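Local coordinates for assembly chaperone of ribosomal protein L4 (Acl4) (Chaetomium thermophilum, PDB 5TQB) that probably serves as a dedicated chaperone for ribosomal protein L4, shielding it until it is built into the large ribosomal subunit, at residues T46-I51 with R62-A67; R144-L149 with M179-W184; A271-G276 with D294-S299. One frame throughout, in Å; residues are numbered along the deposited sequence.

Contact 1. Residues T46-I51 with R62-A67; sequences TLLGQI and RNYYAA
Tyr64 and Tyr65, consecutive on helix 58-71, pack on Leu48 and Gly49 of helix 41-54. Tyr64 takes up Leu48 first: Leu48 CB sits 3.8 Å from the ring centroid of Tyr64, almost straight above its middle in a CH-pi contact, and Leu48 CD1 follows the rim at 3.7 Å from Tyr64 CE1. The phenol oxygen of Tyr64 continues to Arg28 on helix 20-32. Tyr65 comes next. With its CG anti to the carbonyl carbon (chi1 -84°), its ring reaches across to the other helix and lays a face over Gly49 CA, 3.9 Å from the ring centroid. Beyond the ring, Tyr65 OH is 3.0 Å from Gln50 N, an approach whose angle is too poor for a bond; that N-H is spent on Thr46 O, while the hydroxyl bonds Glu86, as does Gln50 NE2. The two segments run antiparallel at 159° with axes 7.8 Å apart, the helical hairpin of a TPR, which is predicted here. A CB on Gly49 would collide with Tyr65, and the consensus TPR likewise has a small residue in this place. The interface is thus chiefly apolar and aromatic, its phenol oxygens satisfied by neighbouring helices.

Contact 2. Residues R144-L149 with M179-W184; sequences RLAETL and MIAPEW. With EDO (1,2-ethanediol), chain I.
Trp184 holds its CG anti to the backbone N (chi1 -153°), which swings the indole onto helix 131-156, where Glu147, extended beyond a CG that lies beside its own backbone N, brings a carboxylate to the pyrrole edge. Trp184 NE1 donates to the anti lone pair of Glu147 OE2 over 2.6 Å, and the carboxylate and indole planes are nearly coplanar, 25° apart. One turn earlier on the same helix, Arg144 curls back and grips this carboxylate side-on, NE to Glu147 OE1 and NH2 to Glu147 OE2, the latter at 2.9 Å on the syn side. Glu147 OE2 therefore accepts two N-H groups, and the double grip of Arg144 holds the carboxylate in its rotation; the paired guanidinium probably helps to keep it ionised. Arg144 NH2 also lies 3.7 Å from Trp184 CZ2. The second segment is the end of helix 166-180 and a type I turn, Ala181 to Trp184, so the tight turn joining helices 166-180 and 185-197 rests against the long helix 131-156 of this all-helical fold. At the other end of this turn Ile180 sends CD1 to Leu145 CD2 (3.7 Å) and Ala146 CB (3.9 Å). Ala146 CB also meets Ala181 CB at 3.9 Å, an ordinary methyl-to-methyl contact. An ethanediol, probably from the crystallisation liquor, bonds Glu147 OE1 through its O2 at 3.0 Å, and an aromatic side chain of another protein chain packs on Glu147.

Contact 3. Residues A271-G276 with D294-S299; sequences ARYRLG and DTWRSS
Trp296 lays its indole along Tyr273 and adds a hydrogen bond to the pairing: Trp296 NE1 donates to Tyr273 O over 2.8 Å with an N-H...O angle of 161°, in the carbonyl plane and on a lone pair. The phenol ring of Tyr273 forms an offset stack with the five-membered ring of Trp296, planes 12° apart and centroids 4.8 Å apart, and Tyr273 CE2 comes within 3.5 Å of Trp296 CZ2. Gly276 makes room for this indole, its CA lying 3.6 Å from Trp296 CD1, where a side-chain carbon would clash. With a leucine in place of Trp296 the indole N-H is gone, and Tyr273 would probably lose both its stacking partner and this bond on its carbonyl, leaving a gap beside Gly276. Next to the indole, Thr295 turns CG2 anti to its own backbone N and inward onto Arg272 O, 3.4 Å away. A turn further on, Ser299 CB rests 3.8 Å from Arg272 CB, and Ser299 OG lies beside Tyr273 N without bonding it. Further out, Thr295 OG1 bonds Glu279, Ser299 OG bonds Gly269 O, Ser330 bonds the hydroxyl of Tyr273, and the guanidinium of Arg272 is held by Gly268 and lies in a cation-pi contact with Trp302. The two segments run antiparallel at 161°, axes 8.0 Å apart, the hairpin of helices 262-281 and 291-313. Helix 318-333 covers Tyr273 and Trp296 through Ile331, and helix 244-257 meets Ala271 and Leu275 through Leu248.

In the fold
From the N terminus the contacts follow one another in series, none enclosing or crossing another. Contact 1 closes a loop of ten residues, the end of helix 41-54, a short turn and the start of helix 58-71. Contact 2 spans 29 residues, mostly helix, and ties the middle of helix 131-156 to the turn that ends helix 166-180. Contact 3 closes a loop of 17 residues between helices 262-281 and 291-313, near the C terminus. Centres of contacts 1 and 2 lie about 25 Å apart, those of 2 and 3 about 35 Å; contacts 1 and 3, on opposite sides of the chain's centre, have centres about 44 Å apart, consistent with an extended array of helices.

Contact 1. Residues T46-I51 with R62-A67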
# COMPACT_ATOMS: atom_id res chain seq x y z
N THR B 46 14.53 3.36 19.43
CA THR B 46 13.69 3.64 18.28
C THR B 46 13.44 2.36 17.49
O THR B 46 12.30 2.05 17.14
CB THR B 46 14.35 4.69 17.36
OG1 THR B 46 14.40 5.94 18.03
CG2 THR B 46 13.57 4.86 16.07
N LEU B 47 14.51 1.61 17.24
CA LEU B 47 14.42 0.38 16.46
C LEU B 47 13.54 -0.64 17.17
O LEU B 47 12.70 -1.28 16.54
CB LEU B 47 15.81 -0.20 16.23
CG LEU B 47 15.88 -1.53 15.49
CD1 LEU B 47 15.25 -1.41 14.12
CD2 LEU B 47 17.32 -2.01 15.38
N LEU B 48 13.76 -0.80 18.47
CA LEU B 48 12.92 -1.69 19.26
C LEU B 48 11.46 -1.24 19.21
O LEU B 48 10.54 -2.05 19.31
CB LEU B 48 13.43 -1.74 20.70
CG LEU B 48 14.59 -2.70 20.95
CD1 LEU B 48 15.27 -2.39 22.28
CD2 LEU B 48 14.10 -4.13 20.94
N GLY B 49 11.25 0.07 19.04
CA GLY B 49 9.91 0.62 18.92
C GLY B 49 9.26 0.22 17.61
O GLY B 49 8.12 -0.25 17.60
N GLN B 50 9.98 0.43 16.50
CA GLN B 50 9.51 0.03 15.17
C GLN B 50 9.16 -1.45 15.14
O GLN B 50 8.14 -1.84 14.57
CB GLN B 50 10.59 0.28 14.11
CG GLN B 50 11.06 1.71 13.96
CD GLN B 50 12.32 1.83 13.11
OE1 GLN B 50 12.88 0.83 12.66
NE2 GLN B 50 12.77 3.06 12.88
N ILE B 51 10.01 -2.26 15.74
CA ILE B 51 9.85 -3.71 15.68
C ILE B 51 8.57 -4.15 16.37
O ILE B 51 7.83 -4.97 15.84
CB ILE B 51 11.06 -4.44 16.32
CG1 ILE B 51 12.30 -4.24 15.45
CG2 ILE B 51 10.78 -5.93 16.47
CD1 ILE B 51 13.62 -4.58 16.16
N ARG B 62 5.14 1.69 22.79
CA ARG B 62 5.02 2.99 23.45
C ARG B 62 6.14 3.19 24.46
O ARG B 62 6.76 4.26 24.53
CB ARG B 62 3.66 3.14 24.13
CG ARG B 62 3.44 4.51 24.76
CD ARG B 62 2.08 4.64 25.46
NE ARG B 62 0.96 4.32 24.58
CZ ARG B 62 0.29 3.17 24.58
NH1 ARG B 62 0.62 2.19 25.42
NH2 ARG B 62 -0.71 2.98 23.73
N ASN B 63 6.40 2.16 25.26
CA ASN B 63 7.45 2.24 26.28
C ASN B 63 8.84 2.44 25.67
O ASN B 63 9.66 3.20 26.20
CB ASN B 63 7.43 0.98 27.15
CG ASN B 63 6.12 0.83 27.91
OD1 ASN B 63 5.57 1.80 28.43
ND2 ASN B 63 5.62 -0.40 27.98
N TYR B 64 9.11 1.79 24.54
CA TYR B 64 10.41 1.91 23.88
C TYR B 64 10.58 3.30 23.27
O TYR B 64 11.63 3.93 23.41
CB TYR B 64 10.56 0.85 22.79
CG TYR B 64 10.93 -0.53 23.31
CD1 TYR B 64 12.08 -0.72 24.06
CD2 TYR B 64 10.14 -1.63 23.03
CE1 TYR B 64 12.42 -1.97 24.53
CE2 TYR B 64 10.48 -2.89 23.50
CZ TYR B 64 11.62 -3.05 24.25
OH TYR B 64 11.98 -4.29 24.72
N TYR B 65 9.54 3.77 22.59
CA TYR B 65 9.56 5.09 21.98
C TYR B 65 9.64 6.17 23.05
O TYR B 65 10.30 7.19 22.86
CB TYR B 65 8.32 5.29 21.10
CG TYR B 65 8.43 4.71 19.70
CD1 TYR B 65 9.52 5.02 18.89
CD2 TYR B 65 7.46 3.86 19.19
CE1 TYR B 65 9.63 4.50 17.61
CE2 TYR B 65 7.56 3.34 17.91
CZ TYR B 65 8.65 3.66 17.12
OH TYR B 65 8.75 3.14 15.84
N ALA B 66 8.99 5.94 24.19
CA ALA B 66 9.04 6.87 25.31
C ALA B 66 10.44 6.94 25.92
O ALA B 66 10.93 8.02 26.25
CB ALA B 66 8.02 6.47 26.37
N ALA B 67 11.07 5.78 26.07
CA ALA B 67 12.42 5.72 26.61
C ALA B 67 13.41 6.40 25.67
O ALA B 67 14.38 7.02 26.11
CB ALA B 67 12.83 4.28 26.85

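Contact 2. Residues R144-L149 with M179-W184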
# COMPACT_ATOMS: atom_id res chain seq x y z
N ARG B 144 7.56 14.41 5.20
CA ARG B 144 7.26 13.90 6.54
C ARG B 144 6.64 15.00 7.39
O ARG B 144 5.74 14.74 8.19
CB ARG B 144 8.53 13.38 7.23
CG ARG B 144 9.18 12.15 6.57
CD ARG B 144 8.28 10.92 6.55
NE ARG B 144 7.44 10.87 5.35
CZ ARG B 144 7.88 10.61 4.12
NH1 ARG B 144 9.18 10.37 3.90
NH2 ARG B 144 7.03 10.59 3.10
N LEU B 145 7.14 16.22 7.23
CA LEU B 145 6.60 17.37 7.95
C LEU B 145 5.18 17.66 7.49
O LEU B 145 4.30 17.90 8.32
CB LEU B 145 7.48 18.61 7.73
CG LEU B 145 6.95 19.90 8.38
CD1 LEU B 145 6.84 19.74 9.89
CD2 LEU B 145 7.84 21.08 8.04
N ALA B 146 4.96 17.65 6.18
CA ALA B 146 3.64 17.91 5.62
C ALA B 146 2.64 16.90 6.14
O ALA B 146 1.51 17.25 6.51
CB ALA B 146 3.70 17.86 4.11
N GLU B 147 3.06 15.64 6.18
CA GLU B 147 2.23 14.57 6.71
C GLU B 147 1.94 14.76 8.20
O GLU B 147 0.90 14.37 8.69
CB GLU B 147 2.90 13.21 6.47
CG GLU B 147 2.94 12.78 5.00
CD GLU B 147 4.05 11.76 4.71
OE1 GLU B 147 4.60 11.17 5.67
OE2 GLU B 147 4.37 11.55 3.52
N THR B 148 2.89 15.38 8.91
CA THR B 148 2.72 15.63 10.34
C THR B 148 1.67 16.71 10.56
O THR B 148 0.85 16.62 11.48
CB THR B 148 4.06 16.06 10.99
OG1 THR B 148 5.01 14.99 10.87
CG2 THR B 148 3.86 16.40 12.45
N LEU B 149 1.70 17.74 9.73
CA LEU B 149 0.74 18.82 9.85
C LEU B 149 -0.64 18.27 9.54
O LEU B 149 -1.61 18.57 10.23
CB LEU B 149 1.11 19.98 8.92
CG LEU B 149 2.52 20.55 9.15
CD1 LEU B 149 2.82 21.67 8.17
CD2 LEU B 149 2.71 21.03 10.57
N MSE B 179 2.42 24.62 0.91
CA MSE B 179 3.58 25.45 0.61
C MSE B 179 4.85 24.60 0.51
O MSE B 179 5.66 24.78 -0.40
CB MSE B 179 3.75 26.52 1.68
CG MSE B 179 4.75 27.60 1.33
SE MSE B 179 4.98 28.88 2.79
CE MSE B 179 5.70 27.68 4.15
N ILE B 180 5.01 23.66 1.45
CA ILE B 180 6.24 22.88 1.56
C ILE B 180 6.23 21.61 0.70
O ILE B 180 7.29 21.09 0.35
CB ILE B 180 6.54 22.49 3.03
CG1 ILE B 180 5.50 21.49 3.54
CG2 ILE B 180 6.60 23.75 3.90
CD1 ILE B 180 5.68 21.06 4.99
N ALA B 181 5.04 21.12 0.36
CA ALA B 181 4.92 19.89 -0.42
C ALA B 181 3.71 19.90 -1.35
O ALA B 181 2.81 19.07 -1.20
CB ALA B 181 4.85 18.70 0.51
N PRO B 182 3.68 20.83 -2.32
CA PRO B 182 2.56 20.92 -3.26
C PRO B 182 2.52 19.75 -4.24
O PRO B 182 1.54 19.59 -4.97
CB PRO B 182 2.83 22.23 -4.00
CG PRO B 182 4.31 22.37 -3.96
CD PRO B 182 4.73 21.82 -2.62
N GLU B 183 3.58 18.94 -4.26
CA GLU B 183 3.69 17.82 -5.18
C GLU B 183 3.31 16.50 -4.51
O GLU B 183 3.34 15.45 -5.14
CB GLU B 183 5.12 17.72 -5.73
CG GLU B 183 6.19 17.21 -4.73
CD GLU B 183 6.50 18.20 -3.61
OE1 GLU B 183 6.62 17.76 -2.45
OE2 GLU B 183 6.63 19.41 -3.90
N TRP B 184 2.95 16.57 -3.23
CA TRP B 184 2.63 15.39 -2.45
C TRP B 184 1.11 15.20 -2.37
O TRP B 184 0.40 16.12 -1.95
CB TRP B 184 3.21 15.55 -1.05
CG TRP B 184 3.55 14.28 -0.33
CD1 TRP B 184 3.23 13.96 0.95
CD2 TRP B 184 4.30 13.17 -0.85
NE1 TRP B 184 3.73 12.72 1.27
CE2 TRP B 184 4.38 12.21 0.18
CE3 TRP B 184 4.90 12.89 -2.09
CZ2 TRP B 184 5.04 10.99 0.01
CZ3 TRP B 184 5.55 11.68 -2.25
CH2 TRP B 184 5.61 10.75 -1.21
C1 EDO I . 4.64 7.95 5.01
O1 EDO I . 3.69 8.24 4.01
C2 EDO I . 3.93 7.77 6.33
O2 EDO I . 2.94 8.77 6.45

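Contact 3. Residues A271-G276 with D294-S299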
# COMPACT_ATOMS: atom_id res chain seq x y z
N ALA B 271 -19.20 2.06 -2.97
CA ALA B 271 -18.96 3.01 -4.05
C ALA B 271 -19.74 2.59 -5.30
O ALA B 271 -20.23 3.43 -6.04
CB ALA B 271 -17.48 3.10 -4.36
N ARG B 272 -19.85 1.29 -5.51
CA ARG B 272 -20.51 0.76 -6.68
C ARG B 272 -22.03 0.80 -6.49
O ARG B 272 -22.78 0.98 -7.45
CB ARG B 272 -20.01 -0.66 -6.97
CG ARG B 272 -18.60 -0.68 -7.56
CD ARG B 272 -17.97 -2.07 -7.55
NE ARG B 272 -16.67 -2.06 -8.22
CZ ARG B 272 -15.55 -1.55 -7.71
NH1 ARG B 272 -14.43 -1.59 -8.40
NH2 ARG B 272 -15.55 -1.00 -6.50
N TYR B 273 -22.47 0.67 -5.24
CA TYR B 273 -23.88 0.79 -4.91
C TYR B 273 -24.36 2.22 -5.13
O TYR B 273 -25.43 2.44 -5.71
CB TYR B 273 -24.12 0.38 -3.45
CG TYR B 273 -25.55 0.54 -2.99
CD1 TYR B 273 -26.00 1.74 -2.46
CD2 TYR B 273 -26.45 -0.52 -3.07
CE1 TYR B 273 -27.30 1.89 -2.04
CE2 TYR B 273 -27.76 -0.37 -2.65
CZ TYR B 273 -28.18 0.83 -2.14
OH TYR B 273 -29.48 0.99 -1.71
N ARG B 274 -23.57 3.18 -4.67
CA ARG B 274 -23.88 4.60 -4.82
C ARG B 274 -23.91 4.97 -6.30
O ARG B 274 -24.80 5.68 -6.76
CB ARG B 274 -22.83 5.46 -4.11
CG ARG B 274 -22.80 5.27 -2.60
CD ARG B 274 -23.93 6.02 -1.94
NE ARG B 274 -23.72 7.45 -2.01
CZ ARG B 274 -24.68 8.36 -1.88
NH1 ARG B 274 -24.38 9.65 -1.97
NH2 ARG B 274 -25.94 7.98 -1.67
N LEU B 275 -22.92 4.47 -7.03
CA LEU B 275 -22.83 4.72 -8.46
C LEU B 275 -24.06 4.16 -9.18
O LEU B 275 -24.57 4.76 -10.12
CB LEU B 275 -21.55 4.11 -9.02
CG LEU B 275 -21.26 4.37 -10.50
CD1 LEU B 275 -21.20 5.86 -10.80
CD2 LEU B 275 -19.97 3.69 -10.91
N GLY B 276 -24.54 3.01 -8.72
CA GLY B 276 -25.70 2.38 -9.31
C GLY B 276 -26.96 3.17 -9.07
O GLY B 276 -27.84 3.24 -9.94
N ASP B 294 -26.05 -3.84 -13.94
CA ASP B 294 -24.74 -4.46 -13.95
C ASP B 294 -23.82 -3.83 -12.91
O ASP B 294 -22.98 -4.51 -12.31
CB ASP B 294 -24.11 -4.36 -15.35
CG ASP B 294 -24.76 -5.29 -16.35
OD1 ASP B 294 -24.94 -4.89 -17.52
OD2 ASP B 294 -25.10 -6.43 -15.96
N THR B 295 -24.00 -2.53 -12.68
CA THR B 295 -23.21 -1.82 -11.68
C THR B 295 -23.58 -2.29 -10.27
O THR B 295 -22.71 -2.40 -9.40
CB THR B 295 -23.42 -0.30 -11.78
OG1 THR B 295 -23.17 0.12 -13.13
CG2 THR B 295 -22.49 0.44 -10.84
N TRP B 296 -24.86 -2.59 -10.06
CA TRP B 296 -25.31 -3.09 -8.76
C TRP B 296 -24.97 -4.57 -8.60
O TRP B 296 -24.81 -5.05 -7.48
CB TRP B 296 -26.82 -2.87 -8.58
CG TRP B 296 -27.17 -1.65 -7.74
CD1 TRP B 296 -26.36 -0.59 -7.46
CD2 TRP B 296 -28.41 -1.39 -7.08
NE1 TRP B 296 -27.02 0.32 -6.67
CE2 TRP B 296 -28.29 -0.15 -6.42
CE3 TRP B 296 -29.63 -2.09 -6.98
CZ2 TRP B 296 -29.32 0.41 -5.68
CZ3 TRP B 296 -30.65 -1.53 -6.24
CH2 TRP B 296 -30.49 -0.30 -5.60
N ARG B 297 -24.86 -5.29 -9.71
CA ARG B 297 -24.45 -6.69 -9.64
C ARG B 297 -23.04 -6.80 -9.08
O ARG B 297 -22.79 -7.59 -8.18
CB ARG B 297 -24.54 -7.35 -11.02
CG ARG B 297 -25.95 -7.81 -11.36
CD ARG B 297 -26.03 -8.45 -12.73
NE ARG B 297 -27.38 -8.90 -13.02
CZ ARG B 297 -28.27 -8.22 -13.74
NH1 ARG B 297 -27.96 -7.05 -14.28
NH2 ARG B 297 -29.48 -8.73 -13.93
N SER B 298 -22.12 -5.99 -9.61
CA SER B 298 -20.75 -5.97 -9.10
C SER B 298 -20.69 -5.45 -7.67
O SER B 298 -19.85 -5.88 -6.89
CB SER B 298 -19.83 -5.15 -10.01
OG SER B 298 -20.46 -3.96 -10.44
N SER B 299 -21.59 -4.54 -7.32
CA SER B 299 -21.67 -4.05 -5.95
C SER B 299 -21.97 -5.22 -5.03
O SER B 299 -21.36 -5.37 -3.97
CB SER B 299 -22.75 -2.97 -5.82
OG SER B 299 -22.88 -2.54 -4.48